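Local structure of Pdx2 protein (Plasmodium falciparum, 2ABW) at residues I6-L11 with P17-F22; N31-R36 with L41-G46; L47-P50 with T56-R59; T171-H174 with P179-I182. The protein hydrolyses glutamine to glutamate and ammonia as the glutaminase subunit of PLP synthase, the ammonia being channelled to the Pdx1 subunit for vitamin B6 biosynthesis. All coordinates share one frame; numbering follows the deposited sequence. Where two conformers were deposited one is given.

Contact 1. Residues I6-L11 with P17-F22; sequences IGVLSL and PHINHF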
loop_
_atom_site.group_PDB
_atom_site.type_symbol
_atom_site.label_atom_id
_atom_site.label_comp_id
_atom_site.label_asym_id
_atom_site.label_seq_id
_atom_site.Cartn_x
_atom_site.Cartn_y
_atom_site.Cartn_z
ATOM N N ILE A 6 -8.546 -4.647 10.231
ATOM C CA ILE A 6 -7.726 -4.393 9.075
ATOM C C ILE A 6 -7.365 -5.727 8.452
ATOM O O ILE A 6 -6.925 -6.647 9.148
ATOM C CB ILE A 6 -6.456 -3.550 9.381
ATOM C CG1 ILE A 6 -6.951 -2.181 9.810
ATOM C CG2 ILE A 6 -5.552 -3.546 8.150
ATOM C CD1 ILE A 6 -5.838 -1.231 10.289
ATOM N N GLY A 7 -7.562 -5.833 7.155
ATOM C CA GLY A 7 -7.209 -7.064 6.448
ATOM C C GLY A 7 -5.904 -6.913 5.735
ATOM O O GLY A 7 -5.469 -5.766 5.362
ATOM N N VAL A 8 -5.215 -8.035 5.551
ATOM C CA VAL A 8 -3.978 -8.108 4.741
ATOM C C VAL A 8 -4.191 -9.111 3.643
ATOM O O VAL A 8 -4.476 -10.265 3.884
ATOM C CB VAL A 8 -2.734 -8.448 5.559
ATOM C CG1 VAL A 8 -1.459 -8.522 4.656
ATOM C CG2 VAL A 8 -2.501 -7.373 6.635
ATOM N N LEU A 9 -4.122 -8.670 2.388
ATOM C CA LEU A 9 -4.308 -9.591 1.228
ATOM C C LEU A 9 -3.235 -10.672 1.360
ATOM O O LEU A 9 -2.074 -10.374 1.632
ATOM C CB LEU A 9 -4.192 -8.770 -0.067
ATOM C CG LEU A 9 -4.641 -9.641 -1.263
ATOM C CD1 LEU A 9 -6.159 -9.836 -1.341
ATOM C CD2 LEU A 9 -4.161 -8.998 -2.579
ATOM N N SER A 10 -3.621 -11.936 1.255
ATOM C CA SER A 10 -2.685 -13.024 1.612
ATOM C C SER A 10 -2.452 -14.094 0.572
ATOM O O SER A 10 -1.651 -15.040 0.799
ATOM C CB SER A 10 -3.140 -13.655 2.894
ATOM O OG SER A 10 -4.348 -14.362 2.720
ATOM N N LEU A 11 -3.143 -13.947 -0.531
ATOM C CA LEU A 11 -3.125 -14.945 -1.592
ATOM C C LEU A 11 -1.730 -15.207 -2.158
ATOM O O LEU A 11 -1.444 -16.339 -2.550
ATOM C CB LEU A 11 -4.092 -14.504 -2.687
ATOM C CG LEU A 11 -5.570 -14.473 -2.228
ATOM C CD1 LEU A 11 -6.442 -13.768 -3.168
ATOM C CD2 LEU A 11 -6.075 -15.844 -1.886
ATOM N N PRO A 17 4.707 -11.332 7.940
ATOM C CA PRO A 17 5.411 -10.204 8.567
ATOM C C PRO A 17 4.610 -8.918 8.552
ATOM O O PRO A 17 4.790 -8.116 9.465
ATOM C CB PRO A 17 6.663 -10.018 7.748
ATOM C CG PRO A 17 6.843 -11.315 7.073
ATOM C CD PRO A 17 5.556 -12.009 6.913
ATOM N N HIS A 18 3.765 -8.711 7.548
ATOM C CA HIS A 18 2.942 -7.541 7.558
ATOM C C HIS A 18 1.900 -7.566 8.676
ATOM O O HIS A 18 1.659 -6.563 9.372
ATOM C CB HIS A 18 2.222 -7.373 6.224
ATOM C CG HIS A 18 3.128 -6.916 5.151
ATOM N ND1 HIS A 18 3.386 -5.574 4.892
ATOM C CD2 HIS A 18 3.875 -7.644 4.301
ATOM C CE1 HIS A 18 4.234 -5.528 3.882
ATOM N NE2 HIS A 18 4.566 -6.759 3.523
ATOM N N ILE A 19 1.297 -8.736 8.858
ATOM C CA ILE A 19 0.361 -8.943 9.974
ATOM C C ILE A 19 1.075 -8.707 11.320
ATOM O O ILE A 19 0.583 -7.984 12.203
ATOM C CB ILE A 19 -0.251 -10.364 9.919
ATOM C CG1 ILE A 19 -1.142 -10.414 8.690
ATOM C CG2 ILE A 19 -1.080 -10.640 11.177
ATOM C CD1 ILE A 19 -1.873 -11.792 8.485
ATOM N N ASN A 20 2.226 -9.305 11.488
ATOM C CA ASN A 20 3.022 -9.164 12.748
ATOM C C ASN A 20 3.275 -7.703 13.064
ATOM O O ASN A 20 3.238 -7.300 14.202
ATOM C CB ASN A 20 4.348 -9.893 12.620
ATOM C CG ASN A 20 5.238 -9.713 13.807
ATOM O OD1 ASN A 20 4.959 -10.310 14.859
ATOM N ND2 ASN A 20 6.328 -8.912 13.700
ATOM N N HIS A 21 3.596 -6.932 12.030
ATOM C CA HIS A 21 3.905 -5.518 12.241
ATOM C C HIS A 21 2.710 -4.683 12.720
ATOM O O HIS A 21 2.901 -3.742 13.477
ATOM C CB HIS A 21 4.548 -4.883 11.022
ATOM C CG HIS A 21 5.898 -4.332 11.302
ATOM N ND1 HIS A 21 6.968 -5.174 11.410
ATOM C CD2 HIS A 21 6.383 -3.071 11.346
ATOM C CE1 HIS A 21 8.077 -4.440 11.539
ATOM N NE2 HIS A 21 7.735 -3.165 11.597
ATOM N N PHE A 22 1.484 -5.067 12.353
ATOM C CA PHE A 22 0.365 -4.418 12.986
ATOM C C PHE A 22 0.092 -4.903 14.412
ATOM O O PHE A 22 -0.308 -4.182 15.259
ATOM C CB PHE A 22 -0.881 -4.663 12.147
ATOM C CG PHE A 22 -1.027 -3.686 10.974
ATOM C CD1 PHE A 22 -1.663 -2.510 11.139
ATOM C CD2 PHE A 22 -0.518 -4.028 9.712
ATOM C CE1 PHE A 22 -1.740 -1.591 10.054
ATOM C CE2 PHE A 22 -0.605 -3.145 8.646
ATOM C CZ PHE A 22 -1.247 -1.961 8.783
#

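Contact 2. Residues N31-R36 with L41-G46; sequences NIIQVR and LGLCDG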
loop_
_atom_site.group_PDB
_atom_site.type_symbol
_atom_site.label_atom_id
_atom_site.label_comp_id
_atom_site.label_asym_id
_atom_site.label_seq_id
_atom_site.Cartn_x
_atom_site.Cartn_y
_atom_site.Cartn_z
ATOM N N ASN A 31 -8.062 -5.771 15.316
ATOM C CA ASN A 31 -8.014 -7.131 14.860
ATOM C C ASN A 31 -7.419 -7.163 13.460
ATOM O O ASN A 31 -7.817 -6.305 12.659
ATOM C CB ASN A 31 -9.471 -7.534 14.608
ATOM C CG ASN A 31 -10.340 -7.415 15.847
ATOM O OD1 ASN A 31 -9.948 -7.825 16.963
ATOM N ND2 ASN A 31 -11.473 -6.735 15.679
ATOM N N ILE A 32 -6.586 -8.153 13.158
ATOM C CA ILE A 32 -6.061 -8.312 11.780
ATOM C C ILE A 32 -6.510 -9.603 11.219
ATOM O O ILE A 32 -6.520 -10.621 11.892
ATOM C CB ILE A 32 -4.524 -8.262 11.761
ATOM C CG1 ILE A 32 -3.971 -7.008 12.452
ATOM C CG2 ILE A 32 -4.007 -8.380 10.361
ATOM C CD1 ILE A 32 -4.228 -5.687 11.727
ATOM N N ILE A 33 -6.943 -9.565 9.943
ATOM C CA ILE A 33 -7.330 -10.811 9.278
ATOM C C ILE A 33 -6.663 -10.982 7.976
ATOM O O ILE A 33 -6.286 -10.015 7.369
ATOM C CB ILE A 33 -8.884 -10.912 9.095
ATOM C CG1 ILE A 33 -9.435 -9.907 8.123
ATOM C CG2 ILE A 33 -9.607 -10.757 10.436
ATOM C CD1 ILE A 33 -10.882 -10.167 7.718
ATOM N N GLN A 34 -6.478 -12.234 7.548
ATOM C CA GLN A 34 -6.052 -12.475 6.208
ATOM C C GLN A 34 -7.239 -12.198 5.330
ATOM O O GLN A 34 -8.409 -12.472 5.696
ATOM C CB GLN A 34 -5.654 -13.933 6.003
ATOM C CG GLN A 34 -4.396 -14.379 6.652
ATOM C CD GLN A 34 -4.114 -15.857 6.293
ATOM O OE1 GLN A 34 -4.340 -16.279 5.150
ATOM N NE2 GLN A 34 -3.608 -16.610 7.250
ATOM N N VAL A 35 -6.980 -11.730 4.118
ATOM C CA VAL A 35 -8.036 -11.583 3.104
ATOM C C VAL A 35 -7.677 -12.429 1.878
ATOM O O VAL A 35 -6.643 -12.264 1.258
ATOM C CB VAL A 35 -8.220 -10.141 2.686
ATOM C CG1 VAL A 35 -9.100 -9.988 1.458
ATOM C CG2 VAL A 35 -8.669 -9.328 3.947
ATOM N N ARG A 36 -8.517 -13.394 1.604
ATOM C CA ARG A 36 -8.290 -14.351 0.533
ATOM C C ARG A 36 -9.461 -14.366 -0.434
ATOM O O ARG A 36 -9.392 -15.004 -1.464
ATOM C CB ARG A 36 -8.198 -15.722 1.199
ATOM C CG ARG A 36 -7.156 -15.886 2.244
ATOM C CD ARG A 36 -7.600 -17.020 3.175
ATOM N NE ARG A 36 -8.651 -16.516 4.103
ATOM C CZ ARG A 36 -9.668 -17.216 4.575
ATOM N NH1 ARG A 36 -9.868 -18.473 4.195
ATOM N NH2 ARG A 36 -10.514 -16.675 5.436
ATOM N N LEU A 41 -13.029 -9.821 2.603
ATOM C CA LEU A 41 -12.915 -8.351 2.259
ATOM C C LEU A 41 -14.051 -7.635 2.873
ATOM O O LEU A 41 -13.873 -6.525 3.323
ATOM C CB LEU A 41 -12.875 -8.182 0.752
ATOM C CG LEU A 41 -12.768 -6.736 0.292
ATOM C CD1 LEU A 41 -11.384 -6.168 0.794
ATOM C CD2 LEU A 41 -12.880 -6.673 -1.191
ATOM N N GLY A 42 -15.258 -8.244 2.855
ATOM C CA GLY A 42 -16.433 -7.599 3.434
ATOM C C GLY A 42 -16.353 -7.279 4.918
ATOM O O GLY A 42 -17.152 -6.457 5.450
ATOM N N LEU A 43 -15.470 -7.972 5.622
ATOM C CA LEU A 43 -15.324 -7.810 7.098
ATOM C C LEU A 43 -14.338 -6.699 7.437
ATOM O O LEU A 43 -14.120 -6.341 8.627
ATOM C CB LEU A 43 -14.808 -9.071 7.758
ATOM C CG LEU A 43 -15.691 -10.281 7.568
ATOM C CD1 LEU A 43 -14.946 -11.470 8.215
ATOM C CD2 LEU A 43 -17.097 -10.051 8.071
ATOM N N CYS A 44 -13.710 -6.152 6.430
ATOM C CA CYS A 44 -12.552 -5.242 6.620
ATOM C C CYS A 44 -13.038 -3.800 6.676
ATOM O O CYS A 44 -13.736 -3.378 5.786
ATOM C CB CYS A 44 -11.523 -5.291 5.457
ATOM S SG CYS A 44 -10.657 -6.892 5.554
ATOM N N ASP A 45 -12.499 -2.997 7.632
ATOM C CA ASP A 45 -12.675 -1.577 7.618
ATOM C C ASP A 45 -11.558 -0.900 6.766
ATOM O O ASP A 45 -11.704 0.231 6.326
ATOM C CB ASP A 45 -12.498 -1.096 9.047
ATOM C CG ASP A 45 -13.587 -1.578 9.963
ATOM O OD1 ASP A 45 -14.783 -1.545 9.549
ATOM O OD2 ASP A 45 -13.351 -2.040 11.101
ATOM N N GLY A 46 -10.417 -1.568 6.638
ATOM C CA GLY A 46 -9.319 -1.138 5.750
ATOM C C GLY A 46 -8.539 -2.327 5.261
ATOM O O GLY A 46 -8.661 -3.456 5.862
#

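Contact 3. Residues L47-P50 with T56-R59; sequences LVIP and TVRR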
loop_
_atom_site.group_PDB
_atom_site.type_symbol
_atom_site.label_atom_id
_atom_site.label_comp_id
_atom_site.label_asym_id
_atom_site.label_seq_id
_atom_site.Cartn_x
_atom_site.Cartn_y
_atom_site.Cartn_z
ATOM N N LEU A 47 -7.723 -2.172 4.230
ATOM C CA LEU A 47 -7.023 -3.346 3.623
ATOM C C LEU A 47 -5.585 -2.913 3.293
ATOM O O LEU A 47 -5.360 -1.778 2.817
ATOM C CB LEU A 47 -7.743 -3.752 2.330
ATOM C CG LEU A 47 -7.104 -4.858 1.564
ATOM C CD1 LEU A 47 -7.292 -6.143 2.312
ATOM C CD2 LEU A 47 -7.635 -4.946 0.099
ATOM N N VAL A 48 -4.655 -3.843 3.536
ATOM C CA VAL A 48 -3.286 -3.698 3.090
ATOM C C VAL A 48 -3.042 -4.683 1.961
ATOM O O VAL A 48 -3.362 -5.930 2.093
ATOM C CB VAL A 48 -2.324 -4.018 4.234
ATOM C CG1 VAL A 48 -0.907 -3.849 3.721
ATOM C CG2 VAL A 48 -2.634 -3.116 5.431
ATOM N N ILE A 49 -2.458 -4.202 0.839
ATOM C CA ILE A 49 -2.015 -5.069 -0.247
ATOM C C ILE A 49 -0.511 -5.008 -0.280
ATOM O O ILE A 49 -0.015 -4.013 -0.742
ATOM C CB ILE A 49 -2.636 -4.672 -1.561
ATOM C CG1 ILE A 49 -4.180 -4.767 -1.466
ATOM C CG2 ILE A 49 -2.120 -5.677 -2.673
ATOM C CD1 ILE A 49 -5.030 -4.645 -2.788
ATOM N N PRO A 50 0.172 -6.060 0.143
ATOM C CA PRO A 50 1.626 -6.090 0.060
ATOM C C PRO A 50 2.080 -6.876 -1.174
ATOM O O PRO A 50 1.292 -7.087 -2.044
ATOM C CB PRO A 50 1.958 -6.692 1.407
ATOM C CG PRO A 50 0.900 -7.823 1.548
ATOM C CD PRO A 50 -0.353 -7.221 0.900
ATOM N N THR A 56 1.856 -11.283 -9.820
ATOM C CA THR A 56 1.380 -12.407 -9.013
ATOM C C THR A 56 0.146 -12.082 -8.186
ATOM O O THR A 56 -0.802 -12.821 -8.256
ATOM C CB THR A 56 2.450 -12.878 -8.025
ATOM O OG1 THR A 56 3.620 -13.239 -8.772
ATOM C CG2 THR A 56 1.954 -14.088 -7.251
ATOM N N VAL A 57 0.175 -10.980 -7.509
ATOM C CA VAL A 57 -0.979 -10.555 -6.708
ATOM C C VAL A 57 -2.170 -10.349 -7.628
ATOM O O VAL A 57 -3.273 -10.836 -7.409
ATOM C CB VAL A 57 -0.679 -9.305 -5.969
ATOM C CG1 VAL A 57 -1.971 -8.715 -5.414
ATOM C CG2 VAL A 57 0.388 -9.482 -4.859
ATOM N N ARG A 58 -1.956 -9.721 -8.787
ATOM C CA ARG A 58 -3.096 -9.507 -9.690
ATOM C C ARG A 58 -3.724 -10.779 -10.201
ATOM O O ARG A 58 -4.915 -10.911 -10.320
ATOM C CB ARG A 58 -2.654 -8.648 -10.891
ATOM C CG ARG A 58 -3.732 -8.326 -11.882
ATOM C CD ARG A 58 -4.938 -7.578 -11.256
ATOM N NE ARG A 58 -6.030 -7.323 -12.201
ATOM C CZ ARG A 58 -7.019 -8.146 -12.536
ATOM N NH1 ARG A 58 -7.178 -9.360 -12.002
ATOM N NH2 ARG A 58 -7.961 -7.738 -13.369
ATOM N N ARG A 59 -2.900 -11.754 -10.580
ATOM C CA ARG A 59 -3.414 -13.051 -11.018
ATOM C C ARG A 59 -4.206 -13.753 -9.901
ATOM O O ARG A 59 -5.221 -14.390 -10.159
ATOM C CB ARG A 59 -2.190 -13.895 -11.349
ATOM C CG ARG A 59 -2.496 -15.261 -11.787
ATOM C CD ARG A 59 -1.266 -15.815 -12.523
ATOM N NE ARG A 59 -1.095 -15.147 -13.818
ATOM C CZ ARG A 59 0.068 -14.894 -14.418
ATOM N NH1 ARG A 59 1.239 -15.199 -13.845
ATOM N NH2 ARG A 59 0.054 -14.329 -15.622
#

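Contact 4. Residues T171-H174 with P179-I182; sequences TFSH and PNII. With PG4 (tetraethylene glycol), chain C.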
loop_
_atom_site.group_PDB
_atom_site.type_symbol
_atom_site.label_atom_id
_atom_site.label_comp_id
_atom_site.label_asym_id
_atom_site.label_seq_id
_atom_site.Cartn_x
_atom_site.Cartn_y
_atom_site.Cartn_z
ATOM N N THR A 171 9.637 11.602 1.157
ATOM C CA THR A 171 10.663 11.604 0.142
ATOM C C THR A 171 11.984 11.268 0.819
ATOM O O THR A 171 12.105 11.219 2.035
ATOM C CB THR A 171 10.796 12.939 -0.538
ATOM O OG1 THR A 171 11.233 13.935 0.423
ATOM C CG2 THR A 171 9.492 13.330 -1.152
ATOM N N PHE A 172 12.967 10.903 -0.019
ATOM C CA PHE A 172 14.316 10.674 0.475
ATOM C C PHE A 172 15.328 11.024 -0.534
ATOM O O PHE A 172 15.011 11.161 -1.699
ATOM C CB PHE A 172 14.532 9.221 0.898
ATOM C CG PHE A 172 14.455 8.196 -0.247
ATOM C CD1 PHE A 172 13.239 7.591 -0.549
ATOM C CD2 PHE A 172 15.567 7.754 -0.863
ATOM C CE1 PHE A 172 13.178 6.666 -1.542
ATOM C CE2 PHE A 172 15.508 6.807 -1.829
ATOM C CZ PHE A 172 14.331 6.269 -2.153
ATOM N N SER A 173 16.558 11.194 -0.090
ATOM C CA SER A 173 17.637 11.434 -1.016
ATOM C C SER A 173 18.586 10.292 -0.918
ATOM O O SER A 173 18.818 9.778 0.170
ATOM C CB SER A 173 18.333 12.753 -0.646
ATOM O OG SER A 173 17.436 13.789 -1.059
ATOM N N HIS A 174 19.155 9.913 -2.049
ATOM C CA HIS A 174 20.067 8.770 -2.073
ATOM C C HIS A 174 21.147 9.161 -3.018
ATOM O O HIS A 174 20.890 9.724 -4.091
ATOM C CB HIS A 174 19.333 7.495 -2.533
ATOM C CG HIS A 174 20.145 6.232 -2.423
ATOM N ND1 HIS A 174 20.607 5.732 -1.222
ATOM C CD2 HIS A 174 20.508 5.329 -3.367
ATOM C CE1 HIS A 174 21.266 4.604 -1.442
ATOM N NE2 HIS A 174 21.222 4.338 -2.738
ATOM N N PRO A 179 18.121 13.281 -5.516
ATOM C CA PRO A 179 17.379 13.886 -4.470
ATOM C C PRO A 179 15.892 13.685 -4.772
ATOM O O PRO A 179 15.464 13.458 -5.929
ATOM C CB PRO A 179 17.779 15.373 -4.596
ATOM C CG PRO A 179 17.825 15.552 -6.075
ATOM C CD PRO A 179 18.464 14.267 -6.565
ATOM N N ASN A 180 15.140 13.762 -3.704
ATOM C CA ASN A 180 13.735 13.910 -3.703
ATOM C C ASN A 180 13.014 12.770 -4.373
ATOM O O ASN A 180 11.947 12.963 -4.980
ATOM C CB ASN A 180 13.360 15.249 -4.299
ATOM C CG ASN A 180 14.128 16.375 -3.639
ATOM O OD1 ASN A 180 14.297 16.369 -2.406
ATOM N ND2 ASN A 180 14.649 17.312 -4.444
ATOM N N ILE A 181 13.517 11.577 -4.100
ATOM C CA ILE A 181 12.822 10.343 -4.547
ATOM C C ILE A 181 11.547 10.206 -3.710
ATOM O O ILE A 181 11.569 10.405 -2.498
ATOM C CB ILE A 181 13.722 9.100 -4.409
ATOM C CG1 ILE A 181 15.058 9.303 -5.131
ATOM C CG2 ILE A 181 13.002 7.887 -4.934
ATOM C CD1 ILE A 181 15.955 8.051 -5.146
ATOM N N ILE A 182 10.400 9.939 -4.349
ATOM C CA ILE A 182 9.123 9.846 -3.641
ATOM C C ILE A 182 8.972 8.439 -3.081
ATOM O O ILE A 182 8.958 7.472 -3.831
ATOM C CB ILE A 182 7.957 10.169 -4.584
ATOM C CG1 ILE A 182 8.110 11.593 -5.141
ATOM C CG2 ILE A 182 6.571 9.984 -3.861
ATOM C CD1 ILE A 182 7.067 11.967 -6.216
HETATM O O1 PG4 C . 9.841 18.338 0.041
HETATM C C1 PG4 C . 9.390 19.544 0.640
HETATM C C2 PG4 C . 9.320 19.522 2.155
HETATM O O2 PG4 C . 10.573 19.106 2.785
HETATM C C3 PG4 C . 11.406 20.186 3.247
HETATM C C4 PG4 C . 12.622 19.597 3.965
HETATM O O3 PG4 C . 13.482 18.902 3.033
HETATM C C5 PG4 C . 14.477 18.161 3.699
HETATM C C6 PG4 C . 15.334 17.447 2.684
HETATM O O4 PG4 C . 14.554 16.353 2.187
HETATM C C7 PG4 C . 15.282 15.577 1.249
HETATM C C8 PG4 C . 14.435 14.460 0.686
HETATM O O5 PG4 C . 13.497 15.114 -0.149
#

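Contact 1. Residues I6-L11 with P17-F22
Ile6, at the outer end of this contact, reaches Phe22 with its last carbon: CG1 lies anti to the carbonyl carbon (chi1 -65°) and the extended chain carries CD1 to within 4.1 Å of Phe22 CE1. The two side chains cross at about a right angle, and the methyl meets the ring at a slant. Strand residues 6-9 run nearly antiparallel to helix residues 17-22 (161°, axes 9.3 Å apart at closest), as expected of a strand and the helix that follows it in a beta-alpha-beta unit, here strand 4-9, helix 16-23 and strand 30-35. Val8 is the second point of contact, and its branched, compact side chain suits a buried strand site facing a helix. One methyl, CG2, lies 3.9 Å from Ile19 CG1. The other, CG1, set anti to the backbone nitrogen, approaches His18 CB at 4.2 Å. Only the CB of His18 is engaged here, and its ring is left to touch Pro50 and Glu198, the latter assigned to the charge relay system.

Contact 2. Residues N31-R36 with L41-G46
Val35 and Ile33 direct their side chains from strand 30-35 onto residues 41-44. This is the opening half of a beta-alpha-beta crossover, for the chain goes on to strand 46-49, parallel to the first and separated from it in the sheet by strand 4-9. The side chains meet through apolar atoms and a thiol, with branched strand residues opposite leucine and cysteine. Ile33 holds CG1 in the crowded position between its backbone N and carbonyl carbon (chi1 68°), and the extended chain then brings CD1 to the turn. There it crosses Leu43 at about a right angle, CD1 lying 4.1 Å from Leu43 CB, and also comes within 3.9 Å of Cys44 SG. Val35 divides its two methyls between Leu41 and Cys44. CG1, anti to the backbone N, approaches Leu41 CB at 4.2 Å, and the Leu41 side chain also packs on Ala71, Leu72 and Phe75 of helix 63-77. The small thiol of Cys44 suits its place, since it touches both strand side chains from one side. The turn carrying it is closed by a hydrogen bond from Cys44 N to Leu41 O, and the closest approach is Val35 CG2 to Cys44 SG, 3.5 Å.

Contact 3. Residues L47-P50 with T56-R59
Ile49 and Val57 make the apolar part of this small contact, methyl against methyl, with Ile49 CG2 4.1 Å from Val57 CG1. Both methyls stand anti to their own backbone nitrogens, Ile49 because its CG1 branch is swung the other way (chi1 -60°) and Val57 with chi1 at 167°. The two side chains cross obliquely. Beta-branched residues suit the place: they bring a methyl close to the backbone, with few torsions to fix. Around them the apolar surface continues: Ile49 also touches Leu9, Ile83 and Phe112, and Val57 reaches Leu9 and Gln12.

The second kind of meeting is between a polar atom and a methyl. Val57 CG2, beside its backbone N, comes 3.8 Å from Pro50 O, a van der Waals approach. Pro50 starts its side chain away from the helix, and its ring touches Val8, His18 and Thr86.

The residues between the two segments include Gly52, Glu53 and Ser54, all assigned to glutamine binding and the last at the start of helix 54-60, so this packing closes the strand-loop-helix unit that carries part of the substrate site, as in other class I glutamine amidotransferases. Chemically the contact rests on apolar packing, without polar pairing, and it buries Pro50 O against a methyl with no hydrogen-bonding partner in the model, which probably costs some stability.

Contact 4. Residues T171-H174 with P179-I182
Phe172 and Ile181 satisfy each other's backbone. Phe172 N donates to Ile181 O at 2.9 Å, approaching in the carbonyl plane with an N-H...O angle of 153°. In return Ile181 N donates to Phe172 O, also at 2.9 Å and nearly along the C=O axis, though more bent at the hydrogen. Ile181 O has a second, weaker neighbour in the CA-H of Thr171, with CA 3.0 Å away.

Side-chain oxygens of Thr171 and Asn180 meet a tetraethylene glycol, probably from the crystallisation liquor. Its terminal O5 accepts from Thr171 OG1 at 2.6 Å and donates to Asn180 OD1 at 2.7 Å, so the hydroxyl bridges residues of both strands. Asn136 ND2, from the neighbouring strand 130-137, bonds both Thr171 OG1 and the glycol.

On the sheet face carrying Phe172, the aromatic ring lies over Ile181: Ile181 CB sits 3.8 Å from the ring centroid, close to the ring normal, in a CH-pi contact. Ile181 was modelled in two conformations, so contacts of its outer carbons describe one of them. Phe172 CG lies between the backbone N and the carbonyl carbon (chi1 65°), which turns the flat ring over the branched side chain.

Asn180 has a left-handed backbone (phi 61°), which asparagine tolerates better than most residues. With Ile181 it faces Phe172 as a G1 beta bulge, here near the turn of the beta hairpin formed by strands 167-174 and 180-187.

In the fold
Contacts 1, 2 and 3 are buried and belong to the parallel half of the sheet, whereas contact 4 lies at the surface on the opposite side of the chain's centre, its centre 25 to 33 Å from theirs. The first three pair a strand with the helix or turn that follows it, through methyls, a thiol and a ring. Strand 4-9 lies between 30-35 and 46-49 and is joined to both by backbone hydrogen bonds, probably including Val8 N to Ile33 O and Gly7 O to Val48 N. Contact 4 joins two antiparallel strands, so backbone hydrogen bonds carry it, and a glycol binds at its surface. Contacts 1 and 3 come closest to the active site.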